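Local atomic coordinates of Fe-superoxide dismutase homolog (Plasmodium berghei, PDB entry 2A03), a protein that probably disproportionates superoxide radicals to hydrogen peroxide and oxygen, as a two-chain metalloenzyme of the iron/manganese superoxide dismutase family. Residues A[24-29]-A[188-193]; A[34-39]-A[84-89]; A[121-126]-A[163-168]; A[169-174]-A[181-186]. All blocks are in the same frame, centred on the assembly; numbering follows the deposited sequence.

Contact 1 of 4, residues A[24-29]-A[188-193]; sequences SPHISE and WNLVNW. With ZN (zinc ion), chain D.
The imidazole of His26 lies between two aliphatic groups: CD of Pro25, its own chain neighbour, sits over one face, and CB of Asn189 comes down on the opposite face. This second approach is a CH-pi contact, with Asn189 CB 3.5 Å from the centroid of the His26 ring and only 13° off the ring normal. The Asn189 amide is tilted 27° from the ring plane. Its ND2 is 3.4 Å from His26 CE1, but this is packing and no hydrogen bond, and the amide N instead makes a weak bond back to Ala186 O. Toward the outside, NE2 of His26 binds a zinc ion at 2.3 Å, and two waters complete the ligands seen. Water 2 lies in the plane of the ring at its edge, while water 1 donates to Asn189 O at 2.8 Å, tying the metal to the second segment.

In fold terms, the loop leading into helix 29-51 of the alpha-hairpin domain here meets the loop between helices 180-187 and 193-204 of the C-terminal domain. Leu190 fills the inner side: its CD2 touches His26 CD2 obliquely at 3.6 Å. The other methyl, CD1, meets Ile27 CD1 at 3.5 Å. With Ile27 CG1 opposite its carbonyl carbon (chi1 -61°), that chain end turns toward Leu190 and also touches Met89 and Tyr183.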
# COMPACT_ATOMS: atom_id res chain seq x y z
N SER A 24 -11.39 -16.40 12.03
CA SER A 24 -12.61 -15.60 11.99
C SER A 24 -13.21 -15.53 13.38
O SER A 24 -13.01 -16.44 14.18
CB SER A 24 -13.62 -16.18 10.99
OG SER A 24 -14.19 -17.42 11.39
N PRO A 25 -13.95 -14.44 13.68
CA PRO A 25 -14.29 -13.31 12.80
C PRO A 25 -13.20 -12.25 12.73
O PRO A 25 -13.36 -11.27 12.01
CB PRO A 25 -15.50 -12.69 13.50
CG PRO A 25 -15.19 -12.90 14.96
CD PRO A 25 -14.55 -14.27 15.02
N HIS A 26 -12.11 -12.44 13.48
CA HIS A 26 -11.06 -11.46 13.55
C HIS A 26 -10.41 -11.21 12.18
O HIS A 26 -10.29 -10.06 11.75
CB HIS A 26 -10.01 -11.92 14.55
CG HIS A 26 -10.60 -12.36 15.84
ND1 HIS A 26 -11.43 -11.56 16.59
CD2 HIS A 26 -10.53 -13.55 16.49
CE1 HIS A 26 -11.81 -12.21 17.67
NE2 HIS A 26 -11.27 -13.42 17.64
N ILE A 27 -9.95 -12.29 11.55
CA ILE A 27 -9.61 -12.25 10.13
C ILE A 27 -10.47 -13.33 9.44
O ILE A 27 -10.51 -14.49 9.87
CB ILE A 27 -8.09 -12.43 9.87
CG1 ILE A 27 -7.30 -11.30 10.54
CG2 ILE A 27 -7.77 -12.42 8.38
CD1 ILE A 27 -5.80 -11.56 10.66
N SER A 28 -11.20 -12.91 8.41
CA SER A 28 -12.11 -13.82 7.74
C SER A 28 -11.43 -14.92 6.92
O SER A 28 -10.26 -14.82 6.52
CB SER A 28 -13.10 -13.04 6.86
OG SER A 28 -12.51 -12.68 5.63
N GLU A 29 -12.20 -15.98 6.70
CA GLU A 29 -11.84 -17.06 5.80
C GLU A 29 -11.50 -16.56 4.41
O GLU A 29 -10.48 -16.95 3.84
CB GLU A 29 -12.97 -18.07 5.72
CG GLU A 29 -12.59 -19.34 5.03
CD GLU A 29 -13.80 -20.21 4.74
OE1 GLU A 29 -14.63 -19.84 3.88
OE2 GLU A 29 -13.91 -21.27 5.38
N TRP A 188 -5.29 -8.42 18.05
CA TRP A 188 -4.86 -8.78 19.42
C TRP A 188 -5.52 -10.07 19.94
O TRP A 188 -4.98 -10.73 20.85
CB TRP A 188 -5.07 -7.64 20.39
CG TRP A 188 -4.18 -6.49 20.10
CD1 TRP A 188 -4.54 -5.33 19.52
CD2 TRP A 188 -2.79 -6.39 20.39
NE1 TRP A 188 -3.47 -4.50 19.41
CE2 TRP A 188 -2.37 -5.12 19.93
CE3 TRP A 188 -1.85 -7.24 20.98
CZ2 TRP A 188 -1.03 -4.67 20.05
CZ3 TRP A 188 -0.53 -6.80 21.09
CH2 TRP A 188 -0.13 -5.53 20.63
N ASN A 189 -6.65 -10.44 19.33
CA ASN A 189 -7.32 -11.71 19.64
C ASN A 189 -6.62 -12.92 19.01
O ASN A 189 -6.96 -14.06 19.31
CB ASN A 189 -8.78 -11.68 19.18
CG ASN A 189 -9.58 -10.64 19.91
OD1 ASN A 189 -9.68 -10.67 21.12
ND2 ASN A 189 -10.14 -9.70 19.17
N LEU A 190 -5.64 -12.64 18.15
CA LEU A 190 -5.00 -13.69 17.34
C LEU A 190 -3.53 -13.94 17.67
O LEU A 190 -2.98 -14.98 17.32
CB LEU A 190 -5.11 -13.33 15.85
CG LEU A 190 -6.53 -13.28 15.29
CD1 LEU A 190 -6.53 -12.91 13.83
CD2 LEU A 190 -7.24 -14.61 15.52
N VAL A 191 -2.89 -12.97 18.32
CA VAL A 191 -1.46 -12.98 18.52
C VAL A 191 -0.99 -14.24 19.25
O VAL A 191 -1.53 -14.61 20.29
CB VAL A 191 -0.92 -11.65 19.20
CG1 VAL A 191 -1.61 -11.39 20.48
CG2 VAL A 191 0.57 -11.76 19.44
N ASN A 192 -0.01 -14.91 18.64
CA ASN A 192 0.51 -16.19 19.09
C ASN A 192 1.71 -16.00 20.03
O ASN A 192 2.85 -15.87 19.58
CB ASN A 192 0.92 -17.01 17.85
CG ASN A 192 1.19 -18.47 18.18
OD1 ASN A 192 1.62 -18.81 19.28
ND2 ASN A 192 0.96 -19.33 17.21
N TRP A 193 1.44 -16.00 21.33
CA TRP A 193 2.47 -15.81 22.35
C TRP A 193 3.45 -16.98 22.41
O TRP A 193 4.60 -16.80 22.83
CB TRP A 193 1.85 -15.53 23.74
CG TRP A 193 1.03 -14.27 23.76
CD1 TRP A 193 -0.31 -14.16 24.01
CD2 TRP A 193 1.50 -12.93 23.52
NE1 TRP A 193 -0.70 -12.84 23.93
CE2 TRP A 193 0.39 -12.07 23.64
CE3 TRP A 193 2.75 -12.39 23.21
CZ2 TRP A 193 0.49 -10.69 23.46
CZ3 TRP A 193 2.86 -11.02 23.04
CH2 TRP A 193 1.73 -10.18 23.16
ZN ZN D . -11.09 -15.18 19.17
O HOH W 1 -9.15 -15.04 20.72
O HOH W 2 -12.18 -13.56 20.34

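Contact 2 of 4, residues A[34-39]-A[84-89]. With MN (manganese (II) ion), chain C.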
# COMPACT_ATOMS: atom_id res chain seq x y z
N PHE A 34 -7.51 -15.25 0.02
CA PHE A 34 -6.86 -14.32 -0.91
C PHE A 34 -5.41 -14.02 -0.47
O PHE A 34 -4.48 -14.07 -1.27
CB PHE A 34 -7.66 -13.02 -1.10
CG PHE A 34 -8.82 -13.15 -2.04
CD1 PHE A 34 -8.62 -13.09 -3.42
CD2 PHE A 34 -10.10 -13.36 -1.57
CE1 PHE A 34 -9.70 -13.24 -4.33
CE2 PHE A 34 -11.19 -13.50 -2.46
CZ PHE A 34 -10.99 -13.44 -3.84
N HIS A 35 -5.25 -13.72 0.82
CA HIS A 35 -3.96 -13.31 1.35
C HIS A 35 -2.92 -14.43 1.24
O HIS A 35 -1.77 -14.18 0.87
CB HIS A 35 -4.12 -12.89 2.82
CG HIS A 35 -3.08 -11.94 3.31
ND1 HIS A 35 -3.20 -11.26 4.50
CD2 HIS A 35 -1.90 -11.54 2.76
CE1 HIS A 35 -2.14 -10.50 4.68
NE2 HIS A 35 -1.34 -10.64 3.63
N TYR A 36 -3.31 -15.66 1.54
CA TYR A 36 -2.40 -16.81 1.45
C TYR A 36 -2.35 -17.42 0.03
O TYR A 36 -1.25 -17.59 -0.52
CB TYR A 36 -2.80 -17.88 2.47
CG TYR A 36 -1.93 -19.13 2.48
CD1 TYR A 36 -0.64 -19.10 2.97
CD2 TYR A 36 -2.41 -20.34 2.00
CE1 TYR A 36 0.14 -20.23 3.01
CE2 TYR A 36 -1.63 -21.50 2.01
CZ TYR A 36 -0.35 -21.43 2.53
OH TYR A 36 0.45 -22.54 2.57
N ASN A 37 -3.51 -17.76 -0.55
CA ASN A 37 -3.55 -18.47 -1.84
C ASN A 37 -3.31 -17.59 -3.06
O ASN A 37 -2.98 -18.12 -4.12
CB ASN A 37 -4.87 -19.23 -2.03
CG ASN A 37 -5.00 -20.44 -1.10
OD1 ASN A 37 -4.03 -21.15 -0.84
ND2 ASN A 37 -6.22 -20.68 -0.61
N LYS A 38 -3.47 -16.27 -2.91
CA LYS A 38 -3.17 -15.35 -4.02
C LYS A 38 -1.95 -14.50 -3.76
O LYS A 38 -1.02 -14.57 -4.53
CB LYS A 38 -4.36 -14.47 -4.35
CG LYS A 38 -5.58 -15.24 -4.75
CD LYS A 38 -5.41 -15.82 -6.11
CE LYS A 38 -6.69 -16.53 -6.58
NZ LYS A 38 -6.48 -17.02 -8.02
N HIS A 39 -1.94 -13.71 -2.69
CA HIS A 39 -0.80 -12.84 -2.44
C HIS A 39 0.48 -13.61 -2.06
O HIS A 39 1.50 -13.48 -2.75
CB HIS A 39 -1.13 -11.76 -1.39
CG HIS A 39 -2.17 -10.77 -1.83
ND1 HIS A 39 -1.88 -9.70 -2.65
CD2 HIS A 39 -3.49 -10.68 -1.55
CE1 HIS A 39 -2.99 -9.00 -2.86
NE2 HIS A 39 -3.98 -9.57 -2.20
N PHE A 84 6.08 -15.30 8.47
CA PHE A 84 6.27 -14.85 9.84
C PHE A 84 4.97 -14.33 10.44
O PHE A 84 4.69 -14.53 11.63
CB PHE A 84 7.36 -13.79 9.91
CG PHE A 84 7.99 -13.67 11.27
CD1 PHE A 84 8.94 -14.60 11.69
CD2 PHE A 84 7.65 -12.64 12.12
CE1 PHE A 84 9.54 -14.50 12.94
CE2 PHE A 84 8.23 -12.54 13.37
CZ PHE A 84 9.19 -13.47 13.78
N TYR A 85 4.16 -13.70 9.59
CA TYR A 85 2.85 -13.19 9.97
C TYR A 85 1.86 -14.34 10.30
O TYR A 85 1.14 -14.30 11.31
CB TYR A 85 2.37 -12.25 8.83
CG TYR A 85 0.94 -11.76 8.86
CD1 TYR A 85 0.51 -10.84 9.81
CD2 TYR A 85 0.03 -12.16 7.89
CE1 TYR A 85 -0.80 -10.37 9.83
CE2 TYR A 85 -1.28 -11.68 7.88
CZ TYR A 85 -1.69 -10.78 8.85
OH TYR A 85 -2.99 -10.31 8.86
N TRP A 86 1.84 -15.39 9.49
CA TRP A 86 0.95 -16.50 9.81
C TRP A 86 1.36 -17.14 11.13
O TRP A 86 0.50 -17.51 11.95
CB TRP A 86 0.89 -17.56 8.68
CG TRP A 86 0.56 -16.95 7.35
CD1 TRP A 86 1.30 -17.05 6.20
CD2 TRP A 86 -0.57 -16.14 7.02
NE1 TRP A 86 0.68 -16.37 5.19
CE2 TRP A 86 -0.45 -15.78 5.67
CE3 TRP A 86 -1.68 -15.68 7.75
CZ2 TRP A 86 -1.38 -14.98 5.03
CZ3 TRP A 86 -2.61 -14.90 7.10
CH2 TRP A 86 -2.45 -14.56 5.75
N ASP A 87 2.66 -17.29 11.34
CA ASP A 87 3.18 -17.90 12.57
C ASP A 87 2.97 -17.01 13.79
O ASP A 87 2.96 -17.50 14.90
CB ASP A 87 4.67 -18.25 12.44
CG ASP A 87 4.94 -19.33 11.40
OD1 ASP A 87 3.98 -19.99 10.97
OD2 ASP A 87 6.11 -19.52 11.01
N SER A 88 2.81 -15.71 13.56
CA SER A 88 2.57 -14.75 14.62
C SER A 88 1.12 -14.78 15.10
O SER A 88 0.76 -14.11 16.08
CB SER A 88 2.92 -13.33 14.14
OG SER A 88 4.33 -13.12 14.07
N MET A 89 0.29 -15.57 14.42
CA MET A 89 -1.12 -15.68 14.76
C MET A 89 -1.54 -17.12 14.91
O MET A 89 -0.82 -18.03 14.55
CB MET A 89 -1.98 -15.03 13.66
CG MET A 89 -1.77 -13.55 13.51
SD MET A 89 -2.88 -12.86 12.26
CE MET A 89 -2.29 -13.66 10.78
MN MN C . 0.22 -9.26 3.12
O HOH W 3 -4.71 -10.81 6.84
O HOH W 4 1.91 -7.72 2.76
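His35, a manganese ligand, takes the edge of Trp86 on its face. The six-membered ring of Trp86 stands edge-on over His35, with the planes at 76° and CH2 of Trp86 3.6 Å from ND1 of His35. The imidazole swings out from its helix with CG opposite the backbone N (chi1 -156°), which carries NE2 to the manganese ion, 2.1 Å away. Its other nitrogen is held too: His35 ND1 donates to water 3 at 2.8 Å, in the ring plane, and the same water is 2.7 Å from Tyr85 OH. Both ends of the imidazole are thus fixed, which should limit its rotation.

Tyr85 also touches the histidine directly. Its CE2 comes 3.5 Å from His35 CE1, the two rings meeting obliquely, and its hydroxyl is further hydrogen-bonded to Tyr183 OH. On the indole face opposite Tyr85, Tyr36 turns its edge toward the five-membered ring of Trp86 in an offset edge-to-face pair, with Tyr36 CD1 3.8 Å from Trp86 NE1. That indole nitrogen bonds to His40 ND1, and Tyr36 OH to Pro14 O. The four rings make an aromatic cluster beside the metal.

Helices 29-51 and 70-87, the long pair of the alpha-hairpin domain, are joined by this cluster. Strand 160-166 lies against Tyr85 through Thr164 and Asp166, the latter a fellow metal ligand, and His39 reaches Tyr173 of the second subunit.

Contact 3 of 4, residues A[121-126]-A[163-168]; sequences NVLCGH and LTCDVW. With MN (manganese (II) ion), chain C.
Leu123 and Val167 cross at about a right angle where helix 112-125 packs against the end of strand 160-166, a helix-on-sheet contact in the C-terminal alpha/beta domain of the iron/manganese superoxide dismutases. CB of Leu123 points neither at the strand nor away from it, but the branched end of the side chain bends in. CD2 lies between two neighbours, 3.8 Å from Val167 CG1 and 3.9 Å from Cys165 CB, while CD1 is near the sulfur of Cys165. Cys165 and Val167, the latter just past the strand's end, both point toward the helix; Asp166 between them points away.

Val167 divides its two methyls. CG1, opposite the carbonyl carbon (chi1 -59°), takes the leucine, and CG2 meets His126 CD2 obliquely at 4.1 Å. The His126 ring is held elsewhere, its ND1 bonding to Gln146. The join is made by apolar side chains, and no hydrogen bond crosses it; Val184 of helix 180-187 also touches Leu123.

On the reverse side of the strand, Asp166 OD2 binds manganese at 1.9 Å. Its partner oxygen closes an Asx turn: Trp168 N donates to Asp166 OD1 at 3.0 Å, approaching from 44° out of the carboxylate plane.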
# COMPACT_ATOMS: atom_id res chain seq x y z
N ASN A 121 -0.72 2.03 18.08
CA ASN A 121 -0.50 3.37 17.54
C ASN A 121 0.41 3.33 16.30
O ASN A 121 0.11 3.95 15.27
CB ASN A 121 0.08 4.31 18.61
CG ASN A 121 -0.94 4.68 19.69
OD1 ASN A 121 -2.14 4.73 19.44
ND2 ASN A 121 -0.46 4.92 20.90
N VAL A 122 1.49 2.57 16.39
CA VAL A 122 2.41 2.39 15.27
C VAL A 122 1.75 1.68 14.07
O VAL A 122 1.94 2.08 12.92
CB VAL A 122 3.67 1.59 15.74
CG1 VAL A 122 4.47 1.05 14.55
CG2 VAL A 122 4.55 2.46 16.64
N LEU A 123 1.00 0.61 14.34
CA LEU A 123 0.27 -0.12 13.30
C LEU A 123 -0.76 0.76 12.58
O LEU A 123 -0.94 0.67 11.35
CB LEU A 123 -0.44 -1.32 13.91
CG LEU A 123 0.46 -2.46 14.37
CD1 LEU A 123 -0.36 -3.53 15.10
CD2 LEU A 123 1.25 -3.05 13.21
N CYS A 124 -1.45 1.59 13.35
CA CYS A 124 -2.49 2.49 12.81
C CYS A 124 -1.99 3.74 12.13
O CYS A 124 -2.64 4.26 11.26
CB CYS A 124 -3.47 2.90 13.91
SG CYS A 124 -4.53 1.56 14.41
N GLY A 125 -0.84 4.25 12.55
CA GLY A 125 -0.29 5.46 11.94
C GLY A 125 0.60 5.20 10.73
O GLY A 125 1.01 6.13 10.06
N HIS A 126 0.92 3.94 10.44
CA HIS A 126 1.81 3.67 9.31
C HIS A 126 1.15 4.04 7.97
O HIS A 126 0.07 3.56 7.63
CB HIS A 126 2.25 2.21 9.29
CG HIS A 126 3.25 1.92 8.21
ND1 HIS A 126 4.61 2.07 8.40
CD2 HIS A 126 3.09 1.57 6.92
CE1 HIS A 126 5.24 1.80 7.27
NE2 HIS A 126 4.34 1.50 6.35
N LEU A 163 7.45 -10.89 16.64
CA LEU A 163 6.11 -10.92 16.06
C LEU A 163 5.98 -9.85 14.99
O LEU A 163 6.69 -8.84 15.04
CB LEU A 163 5.04 -10.63 17.12
CG LEU A 163 4.85 -11.64 18.24
CD1 LEU A 163 4.05 -10.97 19.36
CD2 LEU A 163 4.14 -12.93 17.72
N THR A 164 5.07 -10.04 14.05
CA THR A 164 4.76 -9.00 13.06
C THR A 164 3.26 -8.97 12.80
O THR A 164 2.56 -9.95 12.99
CB THR A 164 5.52 -9.19 11.69
OG1 THR A 164 5.53 -7.96 10.95
CG2 THR A 164 4.86 -10.27 10.82
N CYS A 165 2.79 -7.83 12.33
CA CYS A 165 1.44 -7.68 11.85
C CYS A 165 1.51 -6.94 10.51
O CYS A 165 2.15 -5.89 10.39
CB CYS A 165 0.63 -6.91 12.87
SG CYS A 165 -1.03 -6.50 12.38
N ASP A 166 0.88 -7.52 9.50
CA ASP A 166 0.79 -6.94 8.16
C ASP A 166 -0.21 -5.77 8.16
O ASP A 166 -1.36 -5.94 8.56
CB ASP A 166 0.31 -8.05 7.21
CG ASP A 166 0.48 -7.71 5.73
OD1 ASP A 166 0.90 -6.59 5.37
OD2 ASP A 166 0.21 -8.61 4.90
N VAL A 167 0.21 -4.60 7.70
CA VAL A 167 -0.73 -3.51 7.46
C VAL A 167 -0.83 -3.05 6.00
O VAL A 167 -1.38 -2.00 5.73
CB VAL A 167 -0.48 -2.29 8.40
CG1 VAL A 167 -0.59 -2.71 9.89
CG2 VAL A 167 0.85 -1.62 8.13
N TRP A 168 -0.36 -3.85 5.04
CA TRP A 168 -0.83 -3.67 3.64
C TRP A 168 -2.36 -3.71 3.64
O TRP A 168 -2.96 -4.53 4.36
CB TRP A 168 -0.32 -4.77 2.71
CG TRP A 168 1.15 -4.68 2.36
CD1 TRP A 168 2.21 -4.65 3.23
CD2 TRP A 168 1.71 -4.60 1.05
NE1 TRP A 168 3.39 -4.56 2.53
CE2 TRP A 168 3.11 -4.53 1.19
CE3 TRP A 168 1.17 -4.59 -0.24
CZ2 TRP A 168 3.97 -4.45 0.10
CZ3 TRP A 168 2.01 -4.51 -1.31
CH2 TRP A 168 3.40 -4.44 -1.14
MN MN C . 0.22 -9.26 3.12
O HOH W 4 1.91 -7.72 2.76

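Contact 4 of 4, residues A[169-174]-A[181-186]; sequences EHAYYI and LSYVKA. With MN (manganese (II) ion), chain C.
Tyr172 presses its CB onto the face of Tyr183, the tight part of a contact in which the irregular, helix-like turn that carries the metal ligand His170 and leads into the short helix 173-176 packs on helix 180-187 of the C-terminal domain. Tyr172 CB is 3.4 Å from Tyr183 CG and makes a CH-pi contact with that ring, 27° off its normal. The Tyr172 ring follows less closely: the two planes are 26° apart but slid past one another, so that they barely overlap, and CD2 of Tyr172 keeps 3.8 Å from CD2 of Tyr183. A chi1 of 63° turns the Tyr172 ring alongside its partner in this way, and its hydroxyl goes off to Arg180.

The contact thins toward the end of Tyr183, where Ala171 offers just its methyl, CB, 3.8 Å from Tyr183 OH. That hydroxyl is engaged with Asp166 O. The outer side of helix 180-187 faces solvent, where Leu181 and Lys185 are exposed. His170 binds manganese through NE2 at 2.1 Å and, through ND1, bonds to Glu169 of the second subunit. Glu169 O of this chain accepts from both Tyr172 N and Tyr173 N, and it also lies over the face of the Tyr172 ring.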
# COMPACT_ATOMS: atom_id res chain seq x y z
N GLU A 169 -3.00 -2.88 2.82
CA GLU A 169 -4.46 -2.83 2.79
C GLU A 169 -5.11 -4.21 2.55
O GLU A 169 -6.21 -4.47 3.06
CB GLU A 169 -4.96 -1.77 1.80
CG GLU A 169 -4.79 -0.37 2.34
CD GLU A 169 -5.09 0.76 1.36
OE1 GLU A 169 -4.85 0.64 0.13
OE2 GLU A 169 -5.53 1.83 1.85
N HIS A 170 -4.44 -5.08 1.78
CA HIS A 170 -5.01 -6.40 1.44
C HIS A 170 -5.16 -7.32 2.64
O HIS A 170 -5.91 -8.30 2.59
CB HIS A 170 -4.19 -7.11 0.33
CG HIS A 170 -2.79 -7.51 0.72
ND1 HIS A 170 -1.67 -7.08 0.04
CD2 HIS A 170 -2.34 -8.34 1.70
CE1 HIS A 170 -0.59 -7.61 0.59
NE2 HIS A 170 -0.97 -8.37 1.60
N ALA A 171 -4.43 -7.02 3.71
CA ALA A 171 -4.51 -7.79 4.92
C ALA A 171 -5.86 -7.62 5.60
O ALA A 171 -6.30 -8.50 6.34
CB ALA A 171 -3.38 -7.40 5.90
N TYR A 172 -6.53 -6.49 5.33
CA TYR A 172 -7.77 -6.16 6.05
C TYR A 172 -8.93 -5.59 5.23
O TYR A 172 -10.03 -5.49 5.73
CB TYR A 172 -7.45 -5.21 7.22
CG TYR A 172 -6.87 -3.86 6.83
CD1 TYR A 172 -7.71 -2.78 6.49
CD2 TYR A 172 -5.49 -3.64 6.84
CE1 TYR A 172 -7.16 -1.54 6.14
CE2 TYR A 172 -4.95 -2.43 6.50
CZ TYR A 172 -5.78 -1.37 6.17
OH TYR A 172 -5.21 -0.16 5.84
N TYR A 173 -8.70 -5.24 3.97
CA TYR A 173 -9.72 -4.54 3.22
C TYR A 173 -10.98 -5.36 3.02
O TYR A 173 -12.08 -4.80 3.00
CB TYR A 173 -9.20 -4.04 1.85
CG TYR A 173 -9.79 -2.68 1.57
CD1 TYR A 173 -9.22 -1.53 2.13
CD2 TYR A 173 -10.97 -2.55 0.83
CE1 TYR A 173 -9.78 -0.29 1.91
CE2 TYR A 173 -11.54 -1.31 0.62
CZ TYR A 173 -10.95 -0.19 1.16
OH TYR A 173 -11.50 1.03 0.94
N ILE A 174 -10.85 -6.67 2.86
CA ILE A 174 -12.03 -7.52 2.67
C ILE A 174 -12.99 -7.40 3.85
O ILE A 174 -14.21 -7.32 3.67
CB ILE A 174 -11.65 -9.00 2.45
CG1 ILE A 174 -10.97 -9.17 1.09
CG2 ILE A 174 -12.90 -9.86 2.51
CD1 ILE A 174 -10.28 -10.46 0.93
N LEU A 181 -8.22 0.39 12.27
CA LEU A 181 -8.28 0.34 13.73
C LEU A 181 -8.97 -0.92 14.19
O LEU A 181 -8.48 -1.61 15.08
CB LEU A 181 -9.02 1.56 14.27
CG LEU A 181 -8.98 1.77 15.79
CD1 LEU A 181 -7.72 2.54 16.19
CD2 LEU A 181 -10.20 2.53 16.27
N SER A 182 -10.11 -1.25 13.56
CA SER A 182 -10.84 -2.47 13.87
C SER A 182 -10.01 -3.71 13.55
O SER A 182 -10.05 -4.69 14.28
CB SER A 182 -12.16 -2.52 13.12
OG SER A 182 -13.05 -1.57 13.64
N TYR A 183 -9.29 -3.68 12.45
CA TYR A 183 -8.40 -4.79 12.13
C TYR A 183 -7.33 -4.96 13.24
O TYR A 183 -7.09 -6.06 13.75
CB TYR A 183 -7.75 -4.56 10.77
CG TYR A 183 -6.52 -5.37 10.51
CD1 TYR A 183 -6.59 -6.74 10.31
CD2 TYR A 183 -5.27 -4.77 10.42
CE1 TYR A 183 -5.45 -7.50 10.05
CE2 TYR A 183 -4.12 -5.53 10.17
CZ TYR A 183 -4.22 -6.89 9.98
OH TYR A 183 -3.09 -7.65 9.72
N VAL A 184 -6.69 -3.86 13.62
CA VAL A 184 -5.67 -3.93 14.65
C VAL A 184 -6.27 -4.46 15.97
O VAL A 184 -5.67 -5.35 16.61
CB VAL A 184 -4.91 -2.57 14.82
CG1 VAL A 184 -4.04 -2.59 16.05
CG2 VAL A 184 -4.07 -2.29 13.59
N LYS A 185 -7.45 -3.99 16.33
CA LYS A 185 -8.11 -4.49 17.55
C LYS A 185 -8.36 -5.99 17.45
O LYS A 185 -8.08 -6.74 18.38
CB LYS A 185 -9.42 -3.76 17.83
CG LYS A 185 -9.21 -2.37 18.35
CD LYS A 185 -10.54 -1.70 18.77
CE LYS A 185 -10.34 -0.17 18.99
NZ LYS A 185 -9.56 0.12 20.26
N ALA A 186 -8.87 -6.42 16.30
CA ALA A 186 -9.08 -7.83 16.04
C ALA A 186 -7.80 -8.67 16.15
O ALA A 186 -7.81 -9.78 16.68
CB ALA A 186 -9.70 -8.01 14.67
MN MN C . 0.22 -9.26 3.12
O HOH W 4 1.91 -7.72 2.76

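From the N terminus, 24-29 opens the longest loop, which contact 1 closes at 188-193; the other three contacts all nest inside it. Contact 2 closes first, pairing helix 29-51 with helix 70-87. Contact 3 follows in series, bringing helix 112-125 onto strand 160-166, and contact 4 then makes a short closure between 169-174 and helix 180-187. None of them cross. Contacts 2, 3 and 4 each supply one ligand to the manganese ion, with His82 the fourth residue, so the metal joins the alpha-hairpin and C-terminal domains. Contact 1 links the same domains away from the manganese ion, at the zinc ion, and Asn192 N reaches Ser88 O of contact 2.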